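Local atomic coordinates of carboxypeptidase 1 (Deinococcus radiodurans str. R1, PDB entry 5GIV), a protein that probably removes amino acids one at a time from the C-terminus of peptides, with broad specificity, as a zinc-dependent M32 metallocarboxypeptidase. Residues Asn341-Leu355 against Tyr489-Tyr501. Sequence-based numbering, arbitrary orientation.
Sequences NTVSRSLIRTDADEL and YLKYLRGKYGELY
The carboxylate of Glu-354 is shared among three side chains of helix 487-501. Glu-354 OE2 accepts from Tyr-492 OH through the syn lone pair (2.6 Å), at the edge of that ring, whose plane stands 63° from the carboxylate. Glu-354 OE1 takes two donors: Tyr-497 OH, in a very short bond of 2.5 Å, and Lys-496 NZ, a salt bridge of 2.7 Å made on the syn side but well out of the carboxylate plane. Lys-496 runs fully extended, CG opposite the backbone N (chi1 175°), and this reach lets Lys-496 NZ also bond Asn-341 OD1 at 2.6 Å, from above the amide plane. With an alanine here, the carboxylate of Glu-354 would probably lose its cationic mate, and Asn-341 OD1 this donor. Asn-341 ND2 is held by the carbonyls of Tyr-337 and Arg-308. In this largely helical M32 peptidase, the contact joins the C-terminal helix to both ends of the loop between helices 333-339 and 357-372; the Glu-354 side chain lies about 10 Å from that of zinc ligand His-266. The ring of Tyr-497 enters between the two ends of the loop. Leu-355 lies over one face, CG 4.1 Å from the ring centroid and almost on the normal, a CH-pi contact; Val-343 CG2 approaches obliquely at CE2. A water links Tyr-497 OH to Thr-342 O. One helical turn on, Tyr-501 OH donates to Asn-341 O (2.8 Å), tilted 30° from the carbonyl plane, and a second water connects this hydroxyl to Val-343 N. At the Tyr-489 end of the helix segment, Tyr-489 OH is hydrogen-bonded to Asn-358 ND2.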
ATOM      1  N   ASN A 341      23.906  22.588 -12.869  1.00 17.15           N
ATOM      2  CA  ASN A 341      23.832  22.724 -14.318  1.00 17.13           C
ATOM      3  C   ASN A 341      25.144  22.336 -14.983  1.00 17.13           C
ATOM      4  O   ASN A 341      25.560  22.948 -15.970  1.00 17.12           O
ATOM      5  CB  ASN A 341      23.442  24.144 -14.724  1.00 17.14           C
ATOM      6  CG  ASN A 341      22.019  24.494 -14.344  1.00 17.15           C
ATOM      7  OD1 ASN A 341      21.068  23.917 -14.874  1.00 17.14           O
ATOM      8  ND2 ASN A 341      21.861  25.466 -13.448  1.00 17.16           N
ATOM      9  N   THR A 342      25.828  21.323 -14.461  1.00 19.84           N
ATOM     10  CA  THR A 342      27.002  20.819 -15.153  1.00 19.81           C
ATOM     11  C   THR A 342      26.598  19.951 -16.340  1.00 19.81           C
ATOM     12  O   THR A 342      25.479  19.442 -16.418  1.00 19.78           O
ATOM     13  CB  THR A 342      27.891  20.015 -14.210  1.00 19.67           C
ATOM     14  OG1 THR A 342      27.307  18.724 -13.995  1.00 19.57           O
ATOM     15  CG2 THR A 342      28.145  20.748 -12.892  1.00 19.66           C
ATOM     16  N   VAL A 343      27.543  19.763 -17.259  1.00 17.11           N
ATOM     17  CA  VAL A 343      27.317  19.008 -18.489  1.00 17.10           C
ATOM     18  C   VAL A 343      28.506  18.085 -18.714  1.00 17.11           C
ATOM     19  O   VAL A 343      29.643  18.446 -18.401  1.00 17.12           O
ATOM     20  CB  VAL A 343      27.140  19.941 -19.710  1.00 17.09           C
ATOM     21  CG1 VAL A 343      27.086  19.124 -21.001  1.00 17.08           C
ATOM     22  CG2 VAL A 343      25.908  20.815 -19.564  1.00 17.09           C
ATOM     23  N   SER A 344      28.248  16.890 -19.242  1.00 20.28           N
ATOM     24  CA  SER A 344      29.333  16.005 -19.660  1.00 20.21           C
ATOM     25  C   SER A 344      28.748  14.822 -20.415  1.00 20.16           C
ATOM     26  O   SER A 344      27.611  14.415 -20.168  1.00 20.12           O
ATOM     27  CB  SER A 344      30.157  15.506 -18.469  1.00 20.07           C
ATOM     28  OG  SER A 344      29.396  14.617 -17.681  1.00 19.96           O
ATOM     29  N   ARG A 345      29.551  14.261 -21.314  1.00 33.63           N
ATOM     30  CA  ARG A 345      29.178  13.021 -21.978  1.00 33.56           C
ATOM     31  C   ARG A 345      29.244  11.893 -20.965  1.00 33.39           C
ATOM     32  O   ARG A 345      30.305  11.632 -20.391  1.00 33.31           O
ATOM     33  CB  ARG A 345      30.118  12.733 -23.140  1.00 33.63           C
ATOM     34  CG  ARG A 345      30.354  13.922 -24.022  1.00 33.82           C
ATOM     35  CD  ARG A 345      31.476  13.657 -25.004  1.00 33.87           C
ATOM     36  NE  ARG A 345      31.806  14.894 -25.701  1.00 34.06           N
ATOM     37  CZ  ARG A 345      32.945  15.560 -25.545  1.00 34.11           C
ATOM     38  NH1 ARG A 345      33.897  15.094 -24.740  1.00 33.96           N
ATOM     39  NH2 ARG A 345      33.133  16.692 -26.213  1.00 34.30           N
ATOM     40  N   SER A 346      28.119  11.232 -20.733  1.00 19.87           N
ATOM     41  CA  SER A 346      28.025  10.203 -19.708  1.00 19.73           C
ATOM     42  C   SER A 346      27.303   8.999 -20.298  1.00 19.66           C
ATOM     43  O   SER A 346      26.869   9.014 -21.454  1.00 19.72           O
ATOM     44  CB  SER A 346      27.321  10.727 -18.448  1.00 19.72           C
ATOM     45  OG  SER A 346      26.036  11.264 -18.748  1.00 19.79           O
ATOM     46  N   LEU A 347      27.202   7.939 -19.498  1.00 19.61           N
ATOM     47  CA  LEU A 347      26.672   6.658 -19.950  1.00 19.55           C
ATOM     48  C   LEU A 347      25.197   6.435 -19.611  1.00 19.54           C
ATOM     49  O   LEU A 347      24.486   5.793 -20.390  1.00 19.52           O
ATOM     50  CB  LEU A 347      27.482   5.521 -19.324  1.00 19.43           C
ATOM     51  CG  LEU A 347      28.953   5.400 -19.699  1.00 19.42           C
ATOM     52  CD1 LEU A 347      29.603   4.305 -18.851  1.00 19.32           C
ATOM     53  CD2 LEU A 347      29.117   5.111 -21.201  1.00 19.47           C
ATOM     54  N   ILE A 348      24.719   6.944 -18.480  1.00 17.21           N
ATOM     55  CA  ILE A 348      23.393   6.609 -17.976  1.00 17.22           C
ATOM     56  C   ILE A 348      22.408   7.661 -18.457  1.00 17.19           C
ATOM     57  O   ILE A 348      22.552   8.849 -18.141  1.00 17.18           O
ATOM     58  CB  ILE A 348      23.382   6.522 -16.442  1.00 17.24           C
ATOM     59  CG1 ILE A 348      24.471   5.565 -15.940  1.00 17.28           C
ATOM     60  CG2 ILE A 348      21.983   6.151 -15.946  1.00 17.25           C
ATOM     61  CD1 ILE A 348      24.387   4.184 -16.524  1.00 17.29           C
ATOM     62  N   ARG A 349      21.398   7.212 -19.209  1.00 17.41           N
ATOM     63  CA  ARG A 349      20.423   8.124 -19.788  1.00 17.50           C
ATOM     64  C   ARG A 349      19.712   8.933 -18.712  1.00 17.52           C
ATOM     65  O   ARG A 349      19.585  10.156 -18.827  1.00 17.62           O
ATOM     66  CB  ARG A 349      19.412   7.347 -20.631  1.00 17.48           C
ATOM     67  CG  ARG A 349      18.256   8.206 -21.126  1.00 17.56           C
ATOM     68  CD  ARG A 349      17.200   7.357 -21.819  1.00 17.54           C
ATOM     69  NE  ARG A 349      16.733   6.311 -20.920  1.00 17.45           N
ATOM     70  CZ  ARG A 349      15.752   6.472 -20.043  1.00 17.44           C
ATOM     71  NH1 ARG A 349      15.115   7.636 -19.969  1.00 17.50           N
ATOM     72  NH2 ARG A 349      15.401   5.466 -19.251  1.00 17.37           N
ATOM     73  N   THR A 350      19.232   8.265 -17.658  1.00 24.30           N
ATOM     74  CA  THR A 350      18.399   8.947 -16.667  1.00 24.33           C
ATOM     75  C   THR A 350      19.148  10.036 -15.904  1.00 24.39           C
ATOM     76  O   THR A 350      18.509  10.954 -15.380  1.00 24.46           O
ATOM     77  CB  THR A 350      17.792   7.940 -15.681  1.00 24.25           C
ATOM     78  OG1 THR A 350      18.820   7.101 -15.147  1.00 24.19           O
ATOM     79  CG2 THR A 350      16.768   7.074 -16.367  1.00 24.23           C
ATOM     80  N   ASP A 351      20.473   9.969 -15.830  1.00 23.02           N
ATOM     81  CA  ASP A 351      21.259  10.972 -15.124  1.00 23.07           C
ATOM     82  C   ASP A 351      21.859  12.034 -16.041  1.00 23.17           C
ATOM     83  O   ASP A 351      22.584  12.905 -15.562  1.00 23.21           O
ATOM     84  CB  ASP A 351      22.395  10.300 -14.351  1.00 23.00           C
ATOM     85  CG  ASP A 351      21.894   9.302 -13.335  1.00 22.95           C
ATOM     86  OD1 ASP A 351      20.715   9.397 -12.928  1.00 22.98           O
ATOM     87  OD2 ASP A 351      22.699   8.438 -12.921  1.00 22.88           O
ATOM     88  N   ALA A 352      21.592  11.975 -17.341  1.00 20.73           N
ATOM     89  CA  ALA A 352      22.295  12.834 -18.278  1.00 20.81           C
ATOM     90  C   ALA A 352      21.786  14.268 -18.178  1.00 20.93           C
ATOM     91  O   ALA A 352      20.623  14.518 -17.849  1.00 20.93           O
ATOM     92  CB  ALA A 352      22.148  12.300 -19.705  1.00 20.83           C
ATOM     93  N   ASP A 353      22.688  15.209 -18.440  1.00 17.96           N
ATOM     94  CA  ASP A 353      22.432  16.636 -18.281  1.00 18.09           C
ATOM     95  C   ASP A 353      21.474  17.158 -19.357  1.00 18.22           C
ATOM     96  O   ASP A 353      21.092  16.457 -20.301  1.00 18.20           O
ATOM     97  CB  ASP A 353      23.742  17.400 -18.351  1.00 18.16           C
ATOM     98  CG  ASP A 353      24.426  17.218 -19.688  1.00 18.22           C
ATOM     99  OD1 ASP A 353      24.038  17.902 -20.652  1.00 18.35           O
ATOM    100  OD2 ASP A 353      25.330  16.363 -19.785  1.00 18.13           O
ATOM    101  N   GLU A 354      21.134  18.442 -19.233  1.00 17.60           N
ATOM    102  CA  GLU A 354      20.171  19.053 -20.140  1.00 17.72           C
ATOM    103  C   GLU A 354      20.652  19.048 -21.585  1.00 17.81           C
ATOM    104  O   GLU A 354      19.831  19.069 -22.510  1.00 17.87           O
ATOM    105  CB  GLU A 354      19.890  20.492 -19.714  1.00 17.85           C
ATOM    106  CG  GLU A 354      18.934  20.641 -18.547  1.00 17.80           C
ATOM    107  CD  GLU A 354      18.525  22.087 -18.331  1.00 17.95           C
ATOM    108  OE1 GLU A 354      19.409  22.904 -17.997  1.00 18.01           O
ATOM    109  OE2 GLU A 354      17.326  22.399 -18.520  1.00 17.99           O
ATOM    110  N   LEU A 355      21.965  19.053 -21.805  1.00 17.96           N
ATOM    111  CA  LEU A 355      22.464  19.240 -23.160  1.00 18.08           C
ATOM    112  C   LEU A 355      22.697  17.931 -23.902  1.00 18.00           C
ATOM    113  O   LEU A 355      22.467  17.863 -25.114  1.00 18.08           O
ATOM    114  CB  LEU A 355      23.755  20.067 -23.139  1.00 18.18           C
ATOM    115  CG  LEU A 355      23.609  21.522 -22.695  1.00 18.34           C
ATOM    116  CD1 LEU A 355      24.903  22.266 -22.924  1.00 18.43           C
ATOM    117  CD2 LEU A 355      22.439  22.190 -23.427  1.00 18.47           C
ATOM    118  N   TYR A 489      12.638  25.577 -27.051  1.00 23.25           N
ATOM    119  CA  TYR A 489      13.578  24.706 -26.354  1.00 23.11           C
ATOM    120  C   TYR A 489      15.020  25.082 -26.661  1.00 23.27           C
ATOM    121  O   TYR A 489      15.834  25.243 -25.747  1.00 23.25           O
ATOM    122  CB  TYR A 489      13.294  23.251 -26.736  1.00 22.91           C
ATOM    123  CG  TYR A 489      14.179  22.205 -26.091  1.00 22.76           C
ATOM    124  CD1 TYR A 489      14.278  22.102 -24.705  1.00 22.64           C
ATOM    125  CD2 TYR A 489      14.849  21.260 -26.868  1.00 22.72           C
ATOM    126  CE1 TYR A 489      15.067  21.126 -24.115  1.00 22.50           C
ATOM    127  CE2 TYR A 489      15.634  20.278 -26.289  1.00 22.57           C
ATOM    128  CZ  TYR A 489      15.736  20.212 -24.912  1.00 22.46           C
ATOM    129  OH  TYR A 489      16.504  19.234 -24.332  1.00 22.32           O
ATOM    130  N   LEU A 490      15.361  25.228 -27.945  1.00 22.97           N
ATOM    131  CA  LEU A 490      16.742  25.545 -28.295  1.00 23.11           C
ATOM    132  C   LEU A 490      17.113  26.950 -27.852  1.00 23.30           C
ATOM    133  O   LEU A 490      18.251  27.195 -27.436  1.00 23.34           O
ATOM    134  CB  LEU A 490      16.965  25.373 -29.795  1.00 23.26           C
ATOM    135  CG  LEU A 490      16.766  23.943 -30.309  1.00 23.06           C
ATOM    136  CD1 LEU A 490      17.000  23.870 -31.808  1.00 23.21           C
ATOM    137  CD2 LEU A 490      17.663  22.943 -29.548  1.00 22.86           C
ATOM    138  N   LYS A 491      16.167  27.883 -27.916  1.00 23.05           N
ATOM    139  CA  LYS A 491      16.452  29.230 -27.439  1.00 23.22           C
ATOM    140  C   LYS A 491      16.756  29.230 -25.947  1.00 23.06           C
ATOM    141  O   LYS A 491      17.687  29.904 -25.495  1.00 23.14           O
ATOM    142  CB  LYS A 491      15.270  30.154 -27.718  1.00 23.36           C
ATOM    143  CG  LYS A 491      15.533  31.562 -27.231  1.00 23.56           C
ATOM    144  CD  LYS A 491      14.355  32.496 -27.438  1.00 23.70           C
ATOM    145  CE  LYS A 491      14.671  33.843 -26.784  1.00 23.89           C
ATOM    146  NZ  LYS A 491      13.497  34.768 -26.686  1.00 23.98           N
ATOM    147  N   TYR A 492      15.992  28.451 -25.173  1.00 20.69           N
ATOM    148  CA  TYR A 492      16.186  28.395 -23.729  1.00 20.54           C
ATOM    149  C   TYR A 492      17.563  27.846 -23.373  1.00 20.46           C
ATOM    150  O   TYR A 492      18.261  28.408 -22.524  1.00 20.47           O
ATOM    151  CB  TYR A 492      15.073  27.557 -23.086  1.00 20.33           C
ATOM    152  CG  TYR A 492      15.488  26.840 -21.815  1.00 20.13           C
ATOM    153  CD1 TYR A 492      15.753  27.551 -20.654  1.00 20.15           C
ATOM    154  CD2 TYR A 492      15.588  25.453 -21.774  1.00 19.94           C
ATOM    155  CE1 TYR A 492      16.124  26.917 -19.499  1.00 19.99           C
ATOM    156  CE2 TYR A 492      15.960  24.801 -20.614  1.00 19.79           C
ATOM    157  CZ  TYR A 492      16.230  25.541 -19.477  1.00 19.81           C
ATOM    158  OH  TYR A 492      16.615  24.919 -18.312  1.00 19.66           O
ATOM    159  N   LEU A 493      17.969  26.744 -24.005  1.00 20.62           N
ATOM    160  CA  LEU A 493      19.248  26.127 -23.666  1.00 20.52           C
ATOM    161  C   LEU A 493      20.414  27.003 -24.109  1.00 20.73           C
ATOM    162  O   LEU A 493      21.341  27.272 -23.329  1.00 20.69           O
ATOM    163  CB  LEU A 493      19.334  24.744 -24.305  1.00 20.39           C
ATOM    164  CG  LEU A 493      18.384  23.681 -23.759  1.00 20.17           C
ATOM    165  CD1 LEU A 493      18.487  22.427 -24.609  1.00 20.08           C
ATOM    166  CD2 LEU A 493      18.706  23.380 -22.302  1.00 20.02           C
ATOM    167  N   ARG A 494      20.363  27.490 -25.356  1.00 21.71           N
ATOM    168  CA  ARG A 494      21.424  28.362 -25.849  1.00 21.88           C
ATOM    169  C   ARG A 494      21.593  29.570 -24.936  1.00 21.95           C
ATOM    170  O   ARG A 494      22.719  29.947 -24.589  1.00 21.96           O
ATOM    171  CB  ARG A 494      21.096  28.807 -27.272  1.00 22.12           C
ATOM    172  CG  ARG A 494      21.285  27.727 -28.320  1.00 22.08           C
ATOM    173  CD  ARG A 494      20.819  28.190 -29.695  1.00 22.33           C
ATOM    174  NE  ARG A 494      21.238  27.268 -30.750  1.00 22.33           N
ATOM    175  CZ  ARG A 494      20.538  27.022 -31.858  1.00 22.42           C
ATOM    176  NH1 ARG A 494      19.369  27.625 -32.066  1.00 22.53           N
ATOM    177  NH2 ARG A 494      21.007  26.169 -32.762  1.00 22.40           N
ATOM    178  N   GLY A 495      20.482  30.162 -24.501  1.00 24.26           N
ATOM    179  CA  GLY A 495      20.572  31.302 -23.605  1.00 24.32           C
ATOM    180  C   GLY A 495      21.112  30.926 -22.238  1.00 24.10           C
ATOM    181  O   GLY A 495      21.974  31.614 -21.683  1.00 24.12           O
ATOM    182  N   LYS A 496      20.600  29.833 -21.667  1.00 22.91           N
ATOM    183  CA  LYS A 496      21.004  29.460 -20.316  1.00 22.72           C
ATOM    184  C   LYS A 496      22.472  29.049 -20.266  1.00 22.61           C
ATOM    185  O   LYS A 496      23.239  29.544 -19.429  1.00 22.55           O
ATOM    186  CB  LYS A 496      20.113  28.330 -19.803  1.00 22.55           C
ATOM    187  CG  LYS A 496      20.533  27.780 -18.448  1.00 22.36           C
ATOM    188  CD  LYS A 496      19.640  26.611 -18.041  1.00 22.18           C
ATOM    189  CE  LYS A 496      20.054  26.073 -16.689  1.00 22.01           C
ATOM    190  NZ  LYS A 496      19.184  24.968 -16.247  1.00 21.85           N
ATOM    191  N   TYR A 497      22.883  28.149 -21.161  1.00 20.18           N
ATOM    192  CA  TYR A 497      24.240  27.626 -21.120  1.00 20.08           C
ATOM    193  C   TYR A 497      25.229  28.553 -21.802  1.00 20.25           C
ATOM    194  O   TYR A 497      26.398  28.599 -21.406  1.00 20.16           O
ATOM    195  CB  TYR A 497      24.262  26.226 -21.736  1.00 19.98           C
ATOM    196  CG  TYR A 497      23.618  25.248 -20.786  1.00 19.78           C
ATOM    197  CD1 TYR A 497      22.251  24.998 -20.830  1.00 19.76           C
ATOM    198  CD2 TYR A 497      24.371  24.630 -19.788  1.00 19.60           C
ATOM    199  CE1 TYR A 497      21.664  24.132 -19.930  1.00 19.59           C
ATOM    200  CE2 TYR A 497      23.791  23.772 -18.883  1.00 19.43           C
ATOM    201  CZ  TYR A 497      22.446  23.521 -18.957  1.00 19.43           C
ATOM    202  OH  TYR A 497      21.882  22.667 -18.044  1.00 19.27           O
ATOM    203  N   GLY A 498      24.779  29.327 -22.789  1.00 30.34           N
ATOM    204  CA  GLY A 498      25.625  30.387 -23.304  1.00 30.49           C
ATOM    205  C   GLY A 498      26.075  31.335 -22.213  1.00 30.44           C
ATOM    206  O   GLY A 498      27.240  31.732 -22.167  1.00 30.40           O
ATOM    207  N   GLU A 499      25.173  31.673 -21.289  1.00 43.98           N
ATOM    208  CA  GLU A 499      25.510  32.609 -20.223  1.00 43.93           C
ATOM    209  C   GLU A 499      26.255  31.938 -19.072  1.00 43.68           C
ATOM    210  O   GLU A 499      27.079  32.588 -18.417  1.00 43.58           O
ATOM    211  CB  GLU A 499      24.243  33.291 -19.707  1.00 44.05           C
ATOM    212  CG  GLU A 499      24.505  34.551 -18.892  1.00 44.08           C
ATOM    213  CD  GLU A 499      24.666  34.273 -17.405  1.00 43.89           C
ATOM    214  OE1 GLU A 499      23.854  33.488 -16.860  1.00 43.85           O
ATOM    215  OE2 GLU A 499      25.599  34.832 -16.778  1.00 43.79           O
ATOM    216  N   LEU A 500      25.984  30.653 -18.809  1.00 24.63           N
ATOM    217  CA  LEU A 500      26.674  29.951 -17.729  1.00 24.39           C
ATOM    218  C   LEU A 500      28.143  29.736 -18.057  1.00 24.29           C
ATOM    219  O   LEU A 500      29.008  29.927 -17.195  1.00 24.14           O
ATOM    220  CB  LEU A 500      26.002  28.606 -17.445  1.00 24.27           C
ATOM    221  CG  LEU A 500      24.925  28.565 -16.360  1.00 24.22           C
ATOM    222  CD1 LEU A 500      24.125  27.280 -16.435  1.00 24.13           C
ATOM    223  CD2 LEU A 500      25.553  28.718 -14.985  1.00 24.08           C
ATOM    224  N   TYR A 501      28.449  29.372 -19.304  1.00 20.05           N
ATOM    225  CA  TYR A 501      29.793  28.957 -19.681  1.00 19.96           C
ATOM    226  C   TYR A 501      30.505  29.936 -20.604  1.00 20.09           C
ATOM    227  O   TYR A 501      31.617  29.634 -21.060  1.00 20.02           O
ATOM    228  CB  TYR A 501      29.744  27.569 -20.338  1.00 19.93           C
ATOM    229  CG  TYR A 501      29.299  26.514 -19.362  1.00 19.76           C
ATOM    230  CD1 TYR A 501      27.955  26.324 -19.069  1.00 19.77           C
ATOM    231  CD2 TYR A 501      30.233  25.756 -18.672  1.00 19.58           C
ATOM    232  CE1 TYR A 501      27.560  25.371 -18.143  1.00 19.62           C
ATOM    233  CE2 TYR A 501      29.854  24.813 -17.750  1.00 19.44           C
ATOM    234  CZ  TYR A 501      28.521  24.620 -17.486  1.00 19.46           C
ATOM    235  OH  TYR A 501      28.163  23.676 -16.555  1.00 19.32           O
TER
HETATM  236  O   HOH W   1      22.781  20.362 -16.919  1.00 23.79           O
HETATM  237  O   HOH W   2      30.001  21.534 -16.740  1.00 26.66           O
HETATM  238  O   HOH W   3      17.083  18.802 -22.007  1.00 17.14           O